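Local coordinates for UPF0033 domain-containing protein (Desulfitobacterium hafniense, PDB 3HZ7) that is of unknown function but belongs to the TusA sulfur carrier family and probably carries or transfers sulfur, this chain being its N-terminal domain, at residues 28-39 with 64-74. Residues are numbered along the deposited sequence; the frame is centred on the assembly and turned at random.
Sequences AGGVVTVLVDND and GVIEVTIVAGE
Val32 and Ile70 trade two backbone hydrogen bonds, Val32 N to Ile70 O and Ile70 N to Val32 O, each 2.7 Å, and the same reciprocal pairing recurs at Val34 with Val68 and at Val36 with Ile66. Strands 31-36 and 66-71 thus run antiparallel, the axes of these short segments 164° apart in direction. Where the pairing ends, Gly30 O takes two donors: Ala72 N at 2.7 Å, almost straight, and Gly73 N at 3.3 Å, coming in from the side of the carbonyl.

On the Thr33, Leu35 and Glu67 face, Glu67 stretches alongside Leu35. Its CG stands anti to the backbone N (chi1 -174°), which lays the extended chain against Leu35 CD2, 3.7 Å from Glu67 CG. Glu67 OE1 also forms a salt bridge with Lys61. With an alanine at Glu67, Lys61 would probably lose this carboxylate and Leu35 CD2 the flank that the chain covers. Further along, Val31 CG1 meets Thr69 CG2 at 3.5 Å.

The face of Val32, Val34, Val36, Ile66, Val68 and Ile70 is aliphatic: Val36 CG2 packs 4.0 Å from Ile66 CB, and Ile66 CD1 reaches past the strand end to Asn38 C, at 3.6 Å. Asn38 itself N-caps helix 39-52 through Ser41 N.

These are the central strands of a two-layer alpha/beta domain, ordered 2-5, 31-36, 66-71, 55-60, consistent with the TusA family. Helix 13-23 links parallel strands 2-5 and 31-36 as a beta-alpha-beta unit; Thr33 OG1 bonds to Thr3. Helices 13-23 and 39-52 cover the aliphatic face, Leu22 against Val32 and Ile70, Leu45 against Val36 and Val68.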
ATOM      1  N   ALA A  28      12.489   5.835 -10.934  1.00 45.78           N
ATOM      2  CA  ALA A  28      12.384   4.489 -11.511  1.00 45.55           C
ATOM      3  C   ALA A  28      11.063   3.769 -11.128  1.00 42.81           C
ATOM      4  O   ALA A  28      10.627   2.814 -11.766  1.00 40.95           O
ATOM      5  CB  ALA A  28      13.589   3.659 -11.073  1.00 52.53           C
ATOM      6  N   GLY A  29      10.385   4.234 -10.105  1.00 34.95           N
ATOM      7  CA  GLY A  29       9.165   3.515  -9.794  1.00 34.94           C
ATOM      8  C   GLY A  29       9.419   2.096  -9.317  1.00 26.85           C
ATOM      9  O   GLY A  29      10.557   1.635  -9.162  1.00 26.86           O
ATOM     10  N   GLY A  30       8.337   1.383  -9.126  1.00 24.25           N
ATOM     11  CA  GLY A  30       8.417   0.047  -8.597  1.00 21.85           C
ATOM     12  C   GLY A  30       7.072  -0.315  -8.007  1.00 20.53           C
ATOM     13  O   GLY A  30       6.040   0.335  -8.317  1.00 24.71           O
ATOM     14  N   VAL A  31       7.085  -1.301  -7.119  1.00 22.94           N
ATOM     15  CA  VAL A  31       5.843  -1.809  -6.548  1.00 22.89           C
ATOM     16  C   VAL A  31       5.898  -1.880  -5.048  1.00 21.19           C
ATOM     17  O   VAL A  31       6.880  -2.392  -4.518  1.00 17.92           O
ATOM     18  CB  VAL A  31       5.568  -3.238  -7.082  1.00 22.86           C
ATOM     19  CG1 VAL A  31       4.206  -3.701  -6.563  1.00 19.57           C
ATOM     20  CG2 VAL A  31       5.606  -3.268  -8.658  1.00 19.91           C
ATOM     21  N   VAL A  32       4.857  -1.370  -4.356  1.00 19.66           N
ATOM     22  CA  VAL A  32       4.847  -1.469  -2.903  1.00 17.97           C
ATOM     23  C   VAL A  32       3.564  -2.183  -2.539  1.00 14.52           C
ATOM     24  O   VAL A  32       2.451  -1.714  -2.858  1.00 21.73           O
ATOM     25  CB  VAL A  32       4.914  -0.055  -2.187  1.00 23.76           C
ATOM     26  CG1 VAL A  32       4.839  -0.232  -0.625  1.00 18.39           C
ATOM     27  CG2 VAL A  32       6.249   0.724  -2.602  1.00 17.69           C
ATOM     28  N   THR A  33       3.672  -3.332  -1.908  1.00 18.25           N
ATOM     29  CA  THR A  33       2.446  -4.031  -1.473  1.00 19.15           C
ATOM     30  C   THR A  33       2.408  -3.850   0.036  1.00 22.16           C
ATOM     31  O   THR A  33       3.476  -3.841   0.696  1.00 20.26           O
ATOM     32  CB  THR A  33       2.427  -5.499  -1.770  1.00 13.36           C
ATOM     33  OG1 THR A  33       3.744  -5.956  -1.896  1.00 45.69           O
ATOM     34  CG2 THR A  33       1.820  -5.744  -3.031  1.00 42.15           C
ATOM     35  N   VAL A  34       1.191  -3.704   0.564  1.00 19.62           N
ATOM     36  CA  VAL A  34       1.002  -3.502   1.994  1.00 16.91           C
ATOM     37  C   VAL A  34      -0.032  -4.467   2.544  1.00 17.14           C
ATOM     38  O   VAL A  34      -1.131  -4.572   1.993  1.00 19.41           O
ATOM     39  CB  VAL A  34       0.482  -2.074   2.267  1.00 18.71           C
ATOM     40  CG1 VAL A  34       0.616  -1.721   3.815  1.00 14.57           C
ATOM     41  CG2 VAL A  34       1.169  -1.088   1.332  1.00 20.54           C
ATOM     42  N   LEU A  35       0.302  -5.157   3.613  1.00 15.21           N
ATOM     43  CA  LEU A  35      -0.673  -6.036   4.259  1.00 18.87           C
ATOM     44  C   LEU A  35      -1.414  -5.275   5.405  1.00 21.35           C
ATOM     45  O   LEU A  35      -0.759  -4.746   6.364  1.00 16.73           O
ATOM     46  CB  LEU A  35       0.023  -7.280   4.811  1.00 15.69           C
ATOM     47  CG  LEU A  35       0.929  -8.054   3.840  1.00 22.40           C
ATOM     48  CD1 LEU A  35       1.582  -9.285   4.573  1.00 24.70           C
ATOM     49  CD2 LEU A  35       0.072  -8.550   2.653  1.00 24.87           C
ATOM     50  N   VAL A  36      -2.738  -5.149   5.283  1.00 16.99           N
ATOM     51  CA  VAL A  36      -3.561  -4.510   6.344  1.00 19.58           C
ATOM     52  C   VAL A  36      -4.727  -5.415   6.774  1.00 27.62           C
ATOM     53  O   VAL A  36      -5.087  -6.388   6.095  1.00 20.36           O
ATOM     54  CB  VAL A  36      -4.073  -3.080   5.987  1.00 20.33           C
ATOM     55  CG1 VAL A  36      -2.870  -2.169   5.859  1.00 24.36           C
ATOM     56  CG2 VAL A  36      -4.959  -3.064   4.642  1.00 19.28           C
ATOM     57  N   ASP A  37      -5.246  -5.161   7.975  1.00 36.45           N
ATOM     58  CA  ASP A  37      -6.316  -5.993   8.500  1.00 31.92           C
ATOM     59  C   ASP A  37      -7.674  -5.306   8.602  1.00 33.15           C
ATOM     60  O   ASP A  37      -8.487  -5.714   9.418  1.00 38.50           O
ATOM     61  CB  ASP A  37      -5.915  -6.546   9.865  1.00 30.78           C
ATOM     62  CG  ASP A  37      -5.704  -5.442  10.918  1.00 33.13           C
ATOM     63  OD1 ASP A  37      -6.315  -4.356  10.817  1.00 29.48           O
ATOM     64  OD2 ASP A  37      -4.925  -5.690  11.874  1.00 38.86           O
ATOM     65  N   ASN A  38      -7.933  -4.269   7.815  1.00 26.36           N
ATOM     66  CA  ASN A  38      -9.261  -3.650   7.893  1.00 34.25           C
ATOM     67  C   ASN A  38      -9.447  -2.849   6.623  1.00 33.30           C
ATOM     68  O   ASN A  38      -8.476  -2.353   6.055  1.00 31.09           O
ATOM     69  CB  ASN A  38      -9.389  -2.756   9.189  1.00 34.56           C
ATOM     70  CG  ASN A  38      -8.453  -1.573   9.169  1.00 24.48           C
ATOM     71  OD1 ASN A  38      -8.726  -0.587   8.516  1.00 30.07           O
ATOM     72  ND2 ASN A  38      -7.320  -1.685   9.847  1.00 27.71           N
ATOM     73  N   ASP A  39     -10.701  -2.730   6.189  1.00 36.54           N
ATOM     74  CA  ASP A  39     -11.080  -2.039   4.956  1.00 33.90           C
ATOM     75  C   ASP A  39     -10.784  -0.578   4.926  1.00 32.67           C
ATOM     76  O   ASP A  39     -10.572   0.019   3.866  1.00 29.31           O
ATOM     77  CB  ASP A  39     -12.579  -2.203   4.708  1.00 41.47           C
ATOM     78  CG  ASP A  39     -12.888  -3.329   3.799  1.00 51.17           C
ATOM     79  OD1 ASP A  39     -13.008  -4.486   4.289  1.00 51.37           O
ATOM     80  OD2 ASP A  39     -13.007  -3.031   2.574  1.00 61.43           O
ATOM     81  N   GLY A  64      -8.609 -12.756   6.979  1.00 46.70           N
ATOM     82  CA  GLY A  64      -8.802 -11.312   7.008  1.00 40.94           C
ATOM     83  C   GLY A  64      -7.686 -10.388   6.496  1.00 40.18           C
ATOM     84  O   GLY A  64      -7.823  -9.158   6.597  1.00 41.30           O
ATOM     85  N   VAL A  65      -6.587 -10.933   5.976  1.00 33.99           N
ATOM     86  CA  VAL A  65      -5.515 -10.074   5.475  1.00 29.09           C
ATOM     87  C   VAL A  65      -5.891  -9.411   4.156  1.00 29.38           C
ATOM     88  O   VAL A  65      -6.321 -10.089   3.190  1.00 37.23           O
ATOM     89  CB  VAL A  65      -4.191 -10.842   5.220  1.00 30.96           C
ATOM     90  CG1 VAL A  65      -3.148  -9.913   4.531  1.00 27.15           C
ATOM     91  CG2 VAL A  65      -3.599 -11.352   6.557  1.00 31.32           C
ATOM     92  N   ILE A  66      -5.767  -8.099   4.117  1.00 21.57           N
ATOM     93  CA  ILE A  66      -5.993  -7.386   2.889  1.00 20.20           C
ATOM     94  C   ILE A  66      -4.625  -6.957   2.291  1.00 23.09           C
ATOM     95  O   ILE A  66      -3.772  -6.320   2.968  1.00 21.52           O
ATOM     96  CB  ILE A  66      -6.894  -6.191   3.110  1.00 23.25           C
ATOM     97  CG1 ILE A  66      -8.244  -6.671   3.703  1.00 33.74           C
ATOM     98  CG2 ILE A  66      -7.099  -5.491   1.810  1.00 24.27           C
ATOM     99  CD1 ILE A  66      -9.086  -5.595   4.285  1.00 25.01           C
ATOM    100  N   GLU A  67      -4.381  -7.333   1.033  1.00 25.20           N
ATOM    101  CA  GLU A  67      -3.139  -6.921   0.406  1.00 19.06           C
ATOM    102  C   GLU A  67      -3.443  -5.839  -0.594  1.00 20.54           C
ATOM    103  O   GLU A  67      -4.263  -6.030  -1.476  1.00 18.91           O
ATOM    104  CB  GLU A  67      -2.445  -8.109  -0.256  1.00 33.50           C
ATOM    105  CG  GLU A  67      -1.082  -7.735  -0.775  1.00 37.37           C
ATOM    106  CD  GLU A  67      -0.157  -8.924  -1.020  1.00 40.15           C
ATOM    107  OE1 GLU A  67      -0.412 -10.027  -0.509  1.00 48.51           O
ATOM    108  OE2 GLU A  67       0.855  -8.744  -1.713  1.00 46.52           O
ATOM    109  N   VAL A  68      -2.821  -4.668  -0.418  1.00 17.04           N
ATOM    110  CA  VAL A  68      -3.016  -3.542  -1.322  1.00 17.70           C
ATOM    111  C   VAL A  68      -1.685  -3.386  -2.070  1.00 21.60           C
ATOM    112  O   VAL A  68      -0.615  -3.189  -1.468  1.00 22.70           O
ATOM    113  CB  VAL A  68      -3.351  -2.229  -0.512  1.00 14.27           C
ATOM    114  CG1 VAL A  68      -3.658  -1.067  -1.424  1.00 17.34           C
ATOM    115  CG2 VAL A  68      -4.547  -2.500   0.418  1.00 20.49           C
ATOM    116  N   THR A  69      -1.746  -3.450  -3.379  1.00 18.71           N
ATOM    117  CA  THR A  69      -0.539  -3.330  -4.191  1.00 25.22           C
ATOM    118  C   THR A  69      -0.519  -1.986  -4.914  1.00 30.74           C
ATOM    119  O   THR A  69      -1.501  -1.612  -5.597  1.00 27.05           O
ATOM    120  CB  THR A  69      -0.485  -4.512  -5.162  1.00 18.94           C
ATOM    121  OG1 THR A  69      -0.534  -5.713  -4.383  1.00 22.23           O
ATOM    122  CG2 THR A  69       0.802  -4.480  -6.018  1.00 24.25           C
ATOM    123  N   ILE A  70       0.571  -1.230  -4.737  1.00 23.64           N
ATOM    124  CA  ILE A  70       0.659   0.074  -5.364  1.00 21.85           C
ATOM    125  C   ILE A  70       1.823   0.091  -6.305  1.00 23.38           C
ATOM    126  O   ILE A  70       2.955  -0.257  -5.928  1.00 17.79           O
ATOM    127  CB  ILE A  70       0.824   1.228  -4.297  1.00 18.97           C
ATOM    128  CG1 ILE A  70      -0.287   1.087  -3.261  1.00 22.66           C
ATOM    129  CG2 ILE A  70       0.904   2.605  -5.010  1.00 13.71           C
ATOM    130  CD1 ILE A  70      -0.289   2.115  -2.028  1.00 27.81           C
ATOM    131  N   VAL A  71       1.552   0.549  -7.528  1.00 21.88           N
ATOM    132  CA  VAL A  71       2.562   0.586  -8.566  1.00 24.44           C
ATOM    133  C   VAL A  71       2.936   2.006  -8.971  1.00 31.64           C
ATOM    134  O   VAL A  71       2.060   2.830  -9.243  1.00 31.97           O
ATOM    135  CB  VAL A  71       2.086  -0.170  -9.864  1.00 26.04           C
ATOM    136  CG1 VAL A  71       3.177  -0.106 -10.901  1.00 32.96           C
ATOM    137  CG2 VAL A  71       1.755  -1.615  -9.554  1.00 20.50           C
ATOM    138  N   ALA A  72       4.249   2.246  -9.034  1.00 32.04           N
ATOM    139  CA  ALA A  72       4.837   3.519  -9.416  1.00 32.04           C
ATOM    140  C   ALA A  72       5.464   3.314 -10.781  1.00 31.44           C
ATOM    141  O   ALA A  72       5.452   4.234 -11.634  1.00 52.59           O
ATOM    142  CB  ALA A  72       5.901   3.946  -8.361  1.00 42.13           C
ATOM    143  N   GLY A  73       5.995   2.128 -11.028  1.00 28.93           N
ATOM    144  CA  GLY A  73       6.539   1.870 -12.341  1.00 44.11           C
ATOM    145  C   GLY A  73       7.199   0.532 -12.658  1.00 44.23           C
ATOM    146  O   GLY A  73       7.581   0.311 -13.816  1.00 48.48           O
ATOM    147  N   GLU A  74       7.321  -0.369 -11.684  1.00 43.96           N
ATOM    148  CA  GLU A  74       8.033  -1.624 -11.916  1.00 43.25           C
ATOM    149  C   GLU A  74       7.518  -2.314 -13.178  1.00 51.23           C
ATOM    150  O   GLU A  74       7.698  -1.805 -14.298  1.00 43.32           O
ATOM    151  CB  GLU A  74       7.936  -2.560 -10.696  1.00 38.33           C
ATOM    152  CG  GLU A  74       9.157  -3.521 -10.464  1.00 45.99           C
ATOM    153  CD  GLU A  74       9.311  -4.059  -8.971  1.00 48.58           C
ATOM    154  OE1 GLU A  74       9.597  -3.290  -8.001  1.00 26.30           O
ATOM    155  OE2 GLU A  74       9.140  -5.285  -8.773  1.00 51.80           O
TER